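Local coordinates for putative ABC transporter amino acid-binding protein (Sinorhizobium meliloti, PDB 2Q88), which binds the compatible solute ectoine, probably as the extracytoplasmic solute-binding component of an ABC transporter that serves osmoprotection, at residues K114-I119 against E136-E141; I234-P237 against S241-A244. One frame throughout, in Å; residues are numbered along the deposited sequence.

Interaction 1 closes along the chain before interaction 2 opens, and the two do not touch: their centres lie 28 Å apart and their nearest atoms about 17 Å. Interaction 1 joins helices 116-121 and 134-141, which pack beside the mixed sheet that includes strands 98-106 and 127-129. Interaction 2 joins the end of helix 230-235 to the start of helix 242-246, next to helix 37-48. In the two-lobed fold of periplasmic binding proteins they thus belong to opposite lobes, with ectoine bound in the cleft between. Each is a helix-to-helix contact within its own lobe, and neither lines the pocket directly.

Interaction 1. Residues K114-I119 against E136-E141; sequences KSYKDI and EKLALE
With CG of Tyr-116 anti to its carbonyl carbon (chi1 -70°) and the ring turned by a chi2 of 101°, the phenol reaches across to helix 134-141 and lays one face against Leu-138. The CB of Leu-138 sits over that face, 3.9 Å from the centroid of the Tyr-116 ring and 15° off its normal, a CH-pi contact. CG of Leu-138 is likewise anti to its carbonyl carbon, and with the extended second torsion CD1 reaches the hydroxyl end of the ring, 3.7 Å from Tyr-116 CE1. On the same side of the ring, beyond its CD2 rim, Ala-139 approaches obliquely: Tyr-116 CD2 lies 3.9 Å from Ala-139 CA and 4.1 Å from the methyl CB of Ala-139. No hydrogen bond crosses between the two segments, so the helices are held here by van der Waals and CH-pi packing. An alanine at Tyr-116 would lose the ring face under Leu-138 and is likely to open a gap between the helices, leaving Ser-171 without its phenol partner.

The helix carrying the ring starts in a capping box: Asp-118 N donates to Ser-115 OG at 3.2 Å, while Asp-118 OD2 takes a weak bond from Ser-115 N. The same OD2 accepts from Lys-114 N at 3.0 Å through its anti lone pair.

The buried Tyr-116 OH is hydrogen-bonded to Ser-171 OG on strand 169-173, and Phe-103 of strand 98-106 meets the ring edge-to-face. Ile-127 of strand 127-129 touches both Tyr-116 and Ala-139, so the two helices pack together beside the sheet.

Interaction 2. Residues I234-P237 against S241-A244; sequences IIEP and SAKA
Ala-242 takes contacts from both Ile-235 and Glu-236, where a short connection leads from helix 230-235, through the 3-10 segment that begins at Glu-236, to helix 242-246, whose N-cap is Ser-241. This is local packing within one lobe of the solute-binding fold, with the side chain of Ile-235 about 13 Å from the bound ectoine.

The apolar part rests on Ile-235. Its CG1 stands between the backbone N and the carbonyl carbon (chi1 73°), and the branch then runs out extended to CD1. That methyl ends 4.0 Å from Ala-242 CA and 4.3 Å from Ala-242 CB, against the first turn of the next helix. Val-41 of helix 37-48 and Leu-97 also touch Ile-235, while Phe-231 and Ala-232, earlier on helix 230-235, touch Ala-242.

The polar part belongs to the exposed Glu-236, whose extended side chain crosses to the opening of helix 242-246. Besides its bond to the backbone, OE2 of Glu-236 lies 3.7 Å from Ala-242 CB, so the carboxylate also rests against the methyl. Its negative charge at this helix start probably interacts favourably with the helix dipole.

Two hydrogen bonds hold amides of the first turn. Within 241-244, OG of the N-cap Ser-241 accepts from Ala-244 N at 3.2 Å. From the 3-10 segment that follows helix 230-235, Glu-236 takes the first amide of the helix: Ala-242 N donates to Glu-236 OE2 at 2.9 Å, almost perfectly straight at 178°, arriving on the anti side of the carboxylate and 22° out of its plane.

Interaction 1. Residues K114-I119 against E136-E141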
# COMPACT_ATOMS: atom_id res chain seq x y z
N LYS A 114 16.67 9.26 11.50
CA LYS A 114 15.49 10.10 11.25
C LYS A 114 15.14 10.17 9.75
O LYS A 114 14.05 10.62 9.38
CB LYS A 114 15.72 11.53 11.78
CG LYS A 114 16.06 11.62 13.27
CD LYS A 114 16.48 13.04 13.62
CE LYS A 114 17.02 13.15 15.05
NZ LYS A 114 17.46 14.56 15.35
N SER A 115 16.07 9.75 8.90
CA SER A 115 15.90 9.79 7.45
C SER A 115 16.53 8.55 6.84
O SER A 115 17.31 7.87 7.50
CB SER A 115 16.55 11.05 6.87
OG SER A 115 17.97 10.99 6.95
N TYR A 116 16.22 8.26 5.57
CA TYR A 116 16.85 7.11 4.92
C TYR A 116 18.34 7.33 4.70
O TYR A 116 19.11 6.38 4.65
CB TYR A 116 16.15 6.76 3.61
CG TYR A 116 14.77 6.17 3.81
CD1 TYR A 116 13.64 6.96 3.62
CD2 TYR A 116 14.60 4.84 4.18
CE1 TYR A 116 12.35 6.43 3.79
CE2 TYR A 116 13.30 4.29 4.35
CZ TYR A 116 12.18 5.10 4.17
OH TYR A 116 10.89 4.61 4.34
N LYS A 117 18.72 8.61 4.60
CA LYS A 117 20.14 8.99 4.50
C LYS A 117 20.90 8.62 5.77
O LYS A 117 22.04 8.17 5.69
CB LYS A 117 20.25 10.49 4.24
CG LYS A 117 21.65 10.95 3.85
CD LYS A 117 21.63 12.42 3.47
CE LYS A 117 21.68 13.30 4.70
NZ LYS A 117 22.97 13.15 5.43
N ASP A 118 20.27 8.80 6.92
CA ASP A 118 20.89 8.47 8.20
C ASP A 118 21.27 6.99 8.26
O ASP A 118 22.30 6.62 8.82
CB ASP A 118 19.94 8.81 9.34
CG ASP A 118 19.87 10.30 9.62
OD1 ASP A 118 20.79 11.03 9.20
OD2 ASP A 118 18.93 10.83 10.24
N ILE A 119 20.43 6.15 7.65
CA ILE A 119 20.68 4.72 7.59
C ILE A 119 21.82 4.42 6.63
O ILE A 119 22.67 3.58 6.93
CB ILE A 119 19.41 3.96 7.14
CG1 ILE A 119 18.22 4.28 8.06
CG2 ILE A 119 19.67 2.44 7.13
CD1 ILE A 119 16.89 3.84 7.49
N GLU A 136 11.65 0.12 0.67
CA GLU A 136 12.85 -0.55 0.20
C GLU A 136 13.57 0.28 -0.87
O GLU A 136 14.79 0.48 -0.80
CB GLU A 136 12.52 -1.95 -0.32
CG GLU A 136 13.71 -2.73 -0.83
CD GLU A 136 13.31 -3.99 -1.59
OE1 GLU A 136 13.82 -5.07 -1.23
OE2 GLU A 136 12.49 -3.89 -2.53
N LYS A 137 12.81 0.76 -1.85
CA LYS A 137 13.37 1.60 -2.92
C LYS A 137 13.95 2.92 -2.39
O LYS A 137 15.00 3.35 -2.83
CB LYS A 137 12.33 1.86 -4.02
CG LYS A 137 12.87 2.64 -5.24
CD LYS A 137 13.85 1.82 -6.07
CE LYS A 137 14.43 2.64 -7.22
NZ LYS A 137 15.31 1.83 -8.10
N LEU A 138 13.26 3.54 -1.43
CA LEU A 138 13.77 4.78 -0.82
C LEU A 138 15.09 4.56 -0.08
O LEU A 138 15.97 5.43 -0.12
CB LEU A 138 12.75 5.40 0.14
CG LEU A 138 11.48 5.98 -0.49
CD1 LEU A 138 10.46 6.31 0.59
CD2 LEU A 138 11.79 7.22 -1.36
N ALA A 139 15.22 3.41 0.58
CA ALA A 139 16.47 3.04 1.26
C ALA A 139 17.59 2.88 0.25
O ALA A 139 18.66 3.46 0.39
CB ALA A 139 16.31 1.76 2.04
N LEU A 140 17.34 2.08 -0.78
CA LEU A 140 18.30 1.88 -1.87
C LEU A 140 18.70 3.17 -2.60
O LEU A 140 19.87 3.35 -2.94
CB LEU A 140 17.78 0.83 -2.87
CG LEU A 140 17.62 -0.59 -2.32
CD1 LEU A 140 16.79 -1.44 -3.28
CD2 LEU A 140 18.97 -1.26 -2.02
N GLU A 141 17.73 4.07 -2.82
CA GLU A 141 18.01 5.36 -3.48
C GLU A 141 18.81 6.32 -2.60
O GLU A 141 19.51 7.19 -3.12
CB GLU A 141 16.71 6.06 -3.92
CG GLU A 141 15.91 5.30 -4.96
CD GLU A 141 14.61 5.98 -5.33
OE1 GLU A 141 13.97 6.59 -4.45
OE2 GLU A 141 14.22 5.90 -6.51

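Interaction 2. Residues I234-P237 against S241-A244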
# COMPACT_ATOMS: atom_id res chain seq x y z
N ILE A 234 -16.00 5.72 4.09
CA ILE A 234 -15.35 4.40 4.03
C ILE A 234 -13.92 4.45 4.58
O ILE A 234 -13.55 3.63 5.43
CB ILE A 234 -15.39 3.82 2.59
CG1 ILE A 234 -16.83 3.44 2.21
CG2 ILE A 234 -14.46 2.62 2.48
CD1 ILE A 234 -17.02 3.20 0.71
N ILE A 235 -13.11 5.38 4.09
CA ILE A 235 -11.67 5.37 4.41
C ILE A 235 -11.27 6.08 5.70
O ILE A 235 -10.30 5.70 6.35
CB ILE A 235 -10.81 5.90 3.22
CG1 ILE A 235 -10.95 7.42 3.05
CG2 ILE A 235 -11.16 5.15 1.94
CD1 ILE A 235 -9.91 8.03 2.11
N GLU A 236 -12.02 7.11 6.09
CA GLU A 236 -11.63 7.90 7.26
C GLU A 236 -11.68 7.17 8.63
O GLU A 236 -10.83 7.43 9.47
CB GLU A 236 -12.30 9.29 7.27
CG GLU A 236 -11.95 10.09 6.01
CD GLU A 236 -12.04 11.59 6.19
OE1 GLU A 236 -12.98 12.07 6.86
OE2 GLU A 236 -11.15 12.30 5.66
N PRO A 237 -12.61 6.24 8.85
CA PRO A 237 -12.54 5.36 10.02
C PRO A 237 -11.24 4.55 10.13
O PRO A 237 -10.89 4.09 11.22
CB PRO A 237 -13.71 4.41 9.81
CG PRO A 237 -14.69 5.23 9.09
CD PRO A 237 -13.84 5.95 8.07
N SER A 241 -7.07 10.38 5.02
CA SER A 241 -7.67 11.68 4.74
C SER A 241 -8.27 11.68 3.34
O SER A 241 -7.57 11.46 2.36
CB SER A 241 -6.64 12.81 4.88
OG SER A 241 -7.13 14.02 4.34
N ALA A 242 -9.58 11.91 3.24
CA ALA A 242 -10.22 12.00 1.93
C ALA A 242 -9.79 13.27 1.21
O ALA A 242 -9.66 13.28 -0.01
CB ALA A 242 -11.73 11.96 2.07
N LYS A 243 -9.58 14.34 1.98
CA LYS A 243 -9.09 15.61 1.46
C LYS A 243 -7.77 15.43 0.68
O LYS A 243 -7.64 15.91 -0.44
CB LYS A 243 -8.92 16.60 2.62
CG LYS A 243 -8.77 18.07 2.25
CD LYS A 243 -8.33 18.86 3.49
CE LYS A 243 -7.99 20.32 3.20
NZ LYS A 243 -9.14 21.25 3.46
N ALA A 244 -6.82 14.71 1.27
CA ALA A 244 -5.53 14.43 0.61
C ALA A 244 -5.68 13.74 -0.75
O ALA A 244 -5.04 14.15 -1.72
CB ALA A 244 -4.62 13.62 1.53